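Local structure of conserved hypothetical secreted protein (Helicobacter pylori, 4RNZ) at residues L4-L9 with A37-N42; L9-F14 with K23-L28. The protein is probably a zinc-dependent M23-family metalloendopeptidase that acts on peptidoglycan and helps to determine the shape of the bacterial cell. All blocks are in the same frame, centred on the assembly; numbering follows the deposited sequence.

Contact 1: L4-L9 with A37-N42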
# COMPACT_ATOMS: atom_id res chain seq x y z
N LEU A 4 10.27 6.11 -17.15
CA LEU A 4 11.40 5.36 -16.68
C LEU A 4 11.07 4.66 -15.38
O LEU A 4 10.06 4.95 -14.74
CB LEU A 4 12.57 6.31 -16.45
CG LEU A 4 13.02 7.12 -17.66
CD1 LEU A 4 14.05 8.16 -17.24
CD2 LEU A 4 13.58 6.22 -18.74
N VAL A 5 11.95 3.75 -14.98
CA VAL A 5 11.77 2.97 -13.78
C VAL A 5 12.83 3.31 -12.79
O VAL A 5 14.00 3.28 -13.10
CB VAL A 5 11.91 1.47 -14.08
CG1 VAL A 5 11.54 0.67 -12.84
CG2 VAL A 5 11.04 1.10 -15.26
N TRP A 6 12.43 3.64 -11.57
CA TRP A 6 13.40 4.03 -10.56
C TRP A 6 14.12 2.77 -10.12
O TRP A 6 13.56 1.68 -10.10
CB TRP A 6 12.70 4.72 -9.40
CG TRP A 6 13.54 5.50 -8.49
CD1 TRP A 6 14.17 5.05 -7.36
CD2 TRP A 6 13.79 6.91 -8.54
NE1 TRP A 6 14.81 6.08 -6.73
CE2 TRP A 6 14.59 7.24 -7.43
CE3 TRP A 6 13.42 7.93 -9.43
CZ2 TRP A 6 15.03 8.54 -7.18
CZ3 TRP A 6 13.85 9.23 -9.17
CH2 TRP A 6 14.64 9.52 -8.06
N ASP A 7 15.39 2.92 -9.79
CA ASP A 7 16.16 1.77 -9.41
C ASP A 7 16.62 1.84 -7.97
O ASP A 7 15.92 1.34 -7.08
CB ASP A 7 17.36 1.58 -10.35
CG ASP A 7 18.08 0.26 -10.12
OD1 ASP A 7 17.55 -0.61 -9.39
OD2 ASP A 7 19.19 0.10 -10.66
N LYS A 8 17.66 2.56 -7.67
CA LYS A 8 18.26 2.52 -6.33
C LYS A 8 18.62 3.92 -5.83
O LYS A 8 18.95 4.08 -4.67
CB LYS A 8 19.43 1.54 -6.19
CG LYS A 8 19.05 0.07 -6.42
CD LYS A 8 19.93 -0.61 -7.47
CE LYS A 8 21.33 -0.90 -6.97
NZ LYS A 8 21.30 -1.74 -5.74
N LEU A 9 18.53 4.94 -6.68
CA LEU A 9 18.86 6.29 -6.22
C LEU A 9 18.00 6.82 -5.06
O LEU A 9 16.87 6.39 -4.87
CB LEU A 9 18.78 7.25 -7.39
CG LEU A 9 19.77 6.97 -8.53
CD1 LEU A 9 19.63 8.03 -9.61
CD2 LEU A 9 21.20 6.89 -8.01
N ALA A 37 11.83 10.55 1.45
CA ALA A 37 12.48 9.26 1.67
C ALA A 37 11.66 8.08 1.17
O ALA A 37 12.14 6.95 1.19
CB ALA A 37 12.79 9.08 3.16
N GLU A 38 10.43 8.30 0.73
CA GLU A 38 9.57 7.18 0.33
C GLU A 38 9.46 6.93 -1.18
O GLU A 38 8.48 6.36 -1.65
CB GLU A 38 8.16 7.32 0.94
CG GLU A 38 8.07 6.81 2.38
CD GLU A 38 8.49 5.33 2.56
OE1 GLU A 38 9.08 4.99 3.62
OE2 GLU A 38 8.24 4.49 1.67
N ILE A 39 10.49 7.31 -1.92
CA ILE A 39 10.57 6.96 -3.33
C ILE A 39 10.93 5.48 -3.37
O ILE A 39 12.01 5.09 -2.95
CB ILE A 39 11.64 7.77 -4.08
CG1 ILE A 39 11.37 9.28 -4.00
CG2 ILE A 39 11.71 7.33 -5.53
CD1 ILE A 39 12.52 10.10 -4.55
N GLN A 40 10.04 4.65 -3.87
CA GLN A 40 10.31 3.22 -3.88
C GLN A 40 11.02 2.78 -5.15
O GLN A 40 10.78 3.30 -6.24
CB GLN A 40 9.02 2.42 -3.68
CG GLN A 40 8.40 2.68 -2.31
CD GLN A 40 9.39 2.41 -1.17
OE1 GLN A 40 9.98 1.33 -1.10
NE2 GLN A 40 9.57 3.39 -0.29
N SER A 41 11.90 1.79 -5.01
CA SER A 41 12.54 1.25 -6.19
C SER A 41 11.45 0.65 -7.08
O SER A 41 10.38 0.26 -6.62
CB SER A 41 13.63 0.24 -5.83
OG SER A 41 13.06 -0.97 -5.39
N ASN A 42 11.70 0.62 -8.37
CA ASN A 42 10.69 0.15 -9.31
C ASN A 42 9.46 1.01 -9.57
O ASN A 42 8.66 0.64 -10.41
CB ASN A 42 10.23 -1.26 -8.97
CG ASN A 42 11.08 -2.30 -9.62
OD1 ASN A 42 12.21 -2.53 -9.20
ND2 ASN A 42 10.57 -2.89 -10.69
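Over one face of the Trp6 indole sits CG2 of Ile39, 3.5 Å from the centroid of the five-membered ring and only 13° off its normal, a CH-pi contact. At the edge, near the ring plane, lies CA of Ser41, while the carbonyl oxygen of Gln40 approaches obliquely. Trp6 NE1, also at the edge, donates to the carbonyl oxygen of Leu9 at 2.8 Å. That bond nearly keeps to the ring plane, and it pins the indole in rotation while satisfying its N-H. Ile39 reaches the indole with two branches: CG2, anti to the backbone N, takes the pyrrole side, and CD1 extends to the benzene side, 4.0 Å from Trp6 CZ2. Beyond these segments Tyr45 meets the indole edge-to-face, and Ile60 of strand 55-61 touches both Trp6 and Ile39. The contact sits where strand 2-5, an outermost strand of the five-stranded antiparallel sheet in the N-terminal region, runs out into a loop and meets the linker that leads from helix 30-36 into the neighbouring strand 44-49. Here the backbones are tied by one hydrogen bond, Asn42 N to Trp6 O, 2.8 Å long and bent to 147° at the hydrogen, with the donor standing well above the carbonyl plane. Val5 packs beside it, its CG1 3.7 Å from Asn42 CA; both residues are exposed. At the far end of the linker, Glu38 makes a salt bridge through OE2 with Arg261 and a hydrogen bond through OE1 with Tyr249.

Contact 2: L9-F14 with K23-L28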
# COMPACT_ATOMS: atom_id res chain seq x y z
N LEU A 9 18.53 4.94 -6.68
CA LEU A 9 18.86 6.29 -6.22
C LEU A 9 18.00 6.82 -5.06
O LEU A 9 16.87 6.39 -4.87
CB LEU A 9 18.78 7.25 -7.39
CG LEU A 9 19.77 6.97 -8.53
CD1 LEU A 9 19.63 8.03 -9.61
CD2 LEU A 9 21.20 6.89 -8.01
N THR A 10 18.57 7.69 -4.24
CA THR A 10 17.80 8.53 -3.34
C THR A 10 17.45 9.83 -4.09
O THR A 10 17.93 10.05 -5.19
CB THR A 10 18.62 8.92 -2.11
OG1 THR A 10 19.88 9.48 -2.56
CG2 THR A 10 18.88 7.71 -1.22
N LEU A 11 16.61 10.67 -3.50
CA LEU A 11 16.32 11.96 -4.12
C LEU A 11 17.67 12.69 -4.30
O LEU A 11 18.00 13.17 -5.36
CB LEU A 11 15.34 12.76 -3.27
CG LEU A 11 15.10 14.20 -3.70
CD1 LEU A 11 14.61 14.28 -5.15
CD2 LEU A 11 14.13 14.89 -2.75
N LEU A 12 18.48 12.70 -3.25
CA LEU A 12 19.75 13.42 -3.28
C LEU A 12 20.67 12.88 -4.37
O LEU A 12 21.27 13.64 -5.15
CB LEU A 12 20.37 13.32 -1.89
CG LEU A 12 21.42 14.26 -1.37
CD1 LEU A 12 21.06 15.72 -1.62
CD2 LEU A 12 21.57 13.96 0.12
N GLY A 13 20.77 11.56 -4.44
CA GLY A 13 21.53 10.93 -5.50
C GLY A 13 20.99 11.31 -6.86
O GLY A 13 21.76 11.51 -7.77
N PHE A 14 19.66 11.43 -7.00
CA PHE A 14 19.10 11.83 -8.28
C PHE A 14 19.48 13.29 -8.61
O PHE A 14 19.79 13.63 -9.76
CB PHE A 14 17.57 11.64 -8.25
CG PHE A 14 16.88 12.01 -9.53
CD1 PHE A 14 16.81 11.11 -10.59
CD2 PHE A 14 16.28 13.25 -9.67
CE1 PHE A 14 16.17 11.46 -11.76
CE2 PHE A 14 15.63 13.60 -10.84
CZ PHE A 14 15.58 12.72 -11.89
N LYS A 23 21.08 21.70 -2.43
CA LYS A 23 20.31 22.49 -1.46
C LYS A 23 18.83 22.37 -1.68
O LYS A 23 18.04 22.66 -0.78
CB LYS A 23 20.70 23.96 -1.51
CG LYS A 23 20.25 24.68 -2.77
CD LYS A 23 20.85 26.08 -2.83
CE LYS A 23 20.92 26.58 -4.28
NZ LYS A 23 21.59 27.90 -4.33
N LEU A 24 18.44 22.05 -2.90
CA LEU A 24 17.04 21.77 -3.20
C LEU A 24 16.49 20.70 -2.24
O LEU A 24 15.36 20.79 -1.78
CB LEU A 24 16.88 21.36 -4.67
CG LEU A 24 15.46 21.39 -5.23
CD1 LEU A 24 14.82 22.76 -5.06
CD2 LEU A 24 15.47 20.98 -6.70
N TYR A 25 17.29 19.70 -1.92
CA TYR A 25 16.97 18.76 -0.84
C TYR A 25 17.27 19.30 0.58
O TYR A 25 16.42 19.26 1.46
CB TYR A 25 17.69 17.42 -1.04
CG TYR A 25 17.49 16.48 0.13
CD1 TYR A 25 16.30 15.79 0.29
CD2 TYR A 25 18.47 16.34 1.11
CE1 TYR A 25 16.10 14.95 1.37
CE2 TYR A 25 18.27 15.52 2.20
CZ TYR A 25 17.08 14.82 2.32
OH TYR A 25 16.91 13.99 3.39
N TYR A 26 18.49 19.78 0.80
CA TYR A 26 18.92 20.15 2.16
C TYR A 26 18.03 21.21 2.77
O TYR A 26 17.75 21.15 3.97
CB TYR A 26 20.39 20.57 2.18
CG TYR A 26 21.35 19.46 1.86
CD1 TYR A 26 21.39 18.31 2.62
CD2 TYR A 26 22.24 19.56 0.79
CE1 TYR A 26 22.27 17.28 2.34
CE2 TYR A 26 23.13 18.53 0.49
CZ TYR A 26 23.14 17.40 1.27
OH TYR A 26 24.01 16.37 0.99
N ASN A 27 17.56 22.15 1.95
CA ASN A 27 16.62 23.18 2.40
C ASN A 27 15.23 22.71 2.76
O ASN A 27 14.47 23.47 3.32
CB ASN A 27 16.48 24.30 1.36
CG ASN A 27 17.65 25.25 1.36
OD1 ASN A 27 18.01 25.81 0.32
ND2 ASN A 27 18.25 25.45 2.53
N LEU A 28 14.87 21.48 2.41
CA LEU A 28 13.53 21.01 2.75
C LEU A 28 13.35 20.94 4.25
O LEU A 28 14.30 20.63 4.97
CB LEU A 28 13.29 19.61 2.16
CG LEU A 28 13.26 19.55 0.64
CD1 LEU A 28 13.20 18.12 0.11
CD2 LEU A 28 12.11 20.38 0.09
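Helix 11-17 and the short helix 23-26 come nearest at Leu12 and Tyr25, whose CA atoms lie 6.5 Å apart, and no hydrogen bond joins the two segments. This is helix-to-helix apolar packing within the helical insertion that separates strands 2-5 and 44-49 of the N-terminal sheet. Leu12 carries most of the contact: its CG stands anti to the backbone N (chi1 -159°), and from there both methyls reach the tyrosines. Leu12 CD1 lies 3.8 Å from Tyr25 CD2, approaching that ring obliquely, and at the same time comes to 3.9 Å from CZ of Tyr26. The Leu12 side chain runs at about a right angle to each tyrosine. Leu11 meets Tyr25 differently, with Leu11 CD2 at the ring edge, 3.8 Å from Tyr25 CD1. Tyr25 is buried; its ring makes a cation-pi contact with Lys33, whose NZ also donates a hydrogen bond to Tyr26 O. Leu11 is buried as well and touches Leu79 of strand 76-83 and Ser36 of helix 30-36, whereas Tyr26 is exposed. The first helix begins with an N-cap at Thr10: its OG1 accepts from Gly13 N at 2.9 Å and 161°, close to straight. Leu12 CD2 packs against the phenol oxygen of Tyr26, with 3.5 Å between Leu12 CD2 and Tyr26 OH.

How the contacts relate
The two contacts share Leu9, and their centres lie 13 Å apart. The chain between 4-9 and 37-42 holds helices 11-17, 23-26 and 30-36, and contact 2 joins the first two. The contacts also touch directly: Trp6 CH2 packs 3.6 Å from Phe14 CB, and Ile39 CD1 lies 4.1 Å from Leu11 CB, so apolar side chains of both contacts pack against each other. Neither contact supplies a zinc ligand. Glu34, which joins His219, Asp223 and His301 at the metal, belongs to helix 30-36, between the two later segments. The Tyr25 side chain lies about 12 Å from the zinc ion, that of Gln40 about 14 Å.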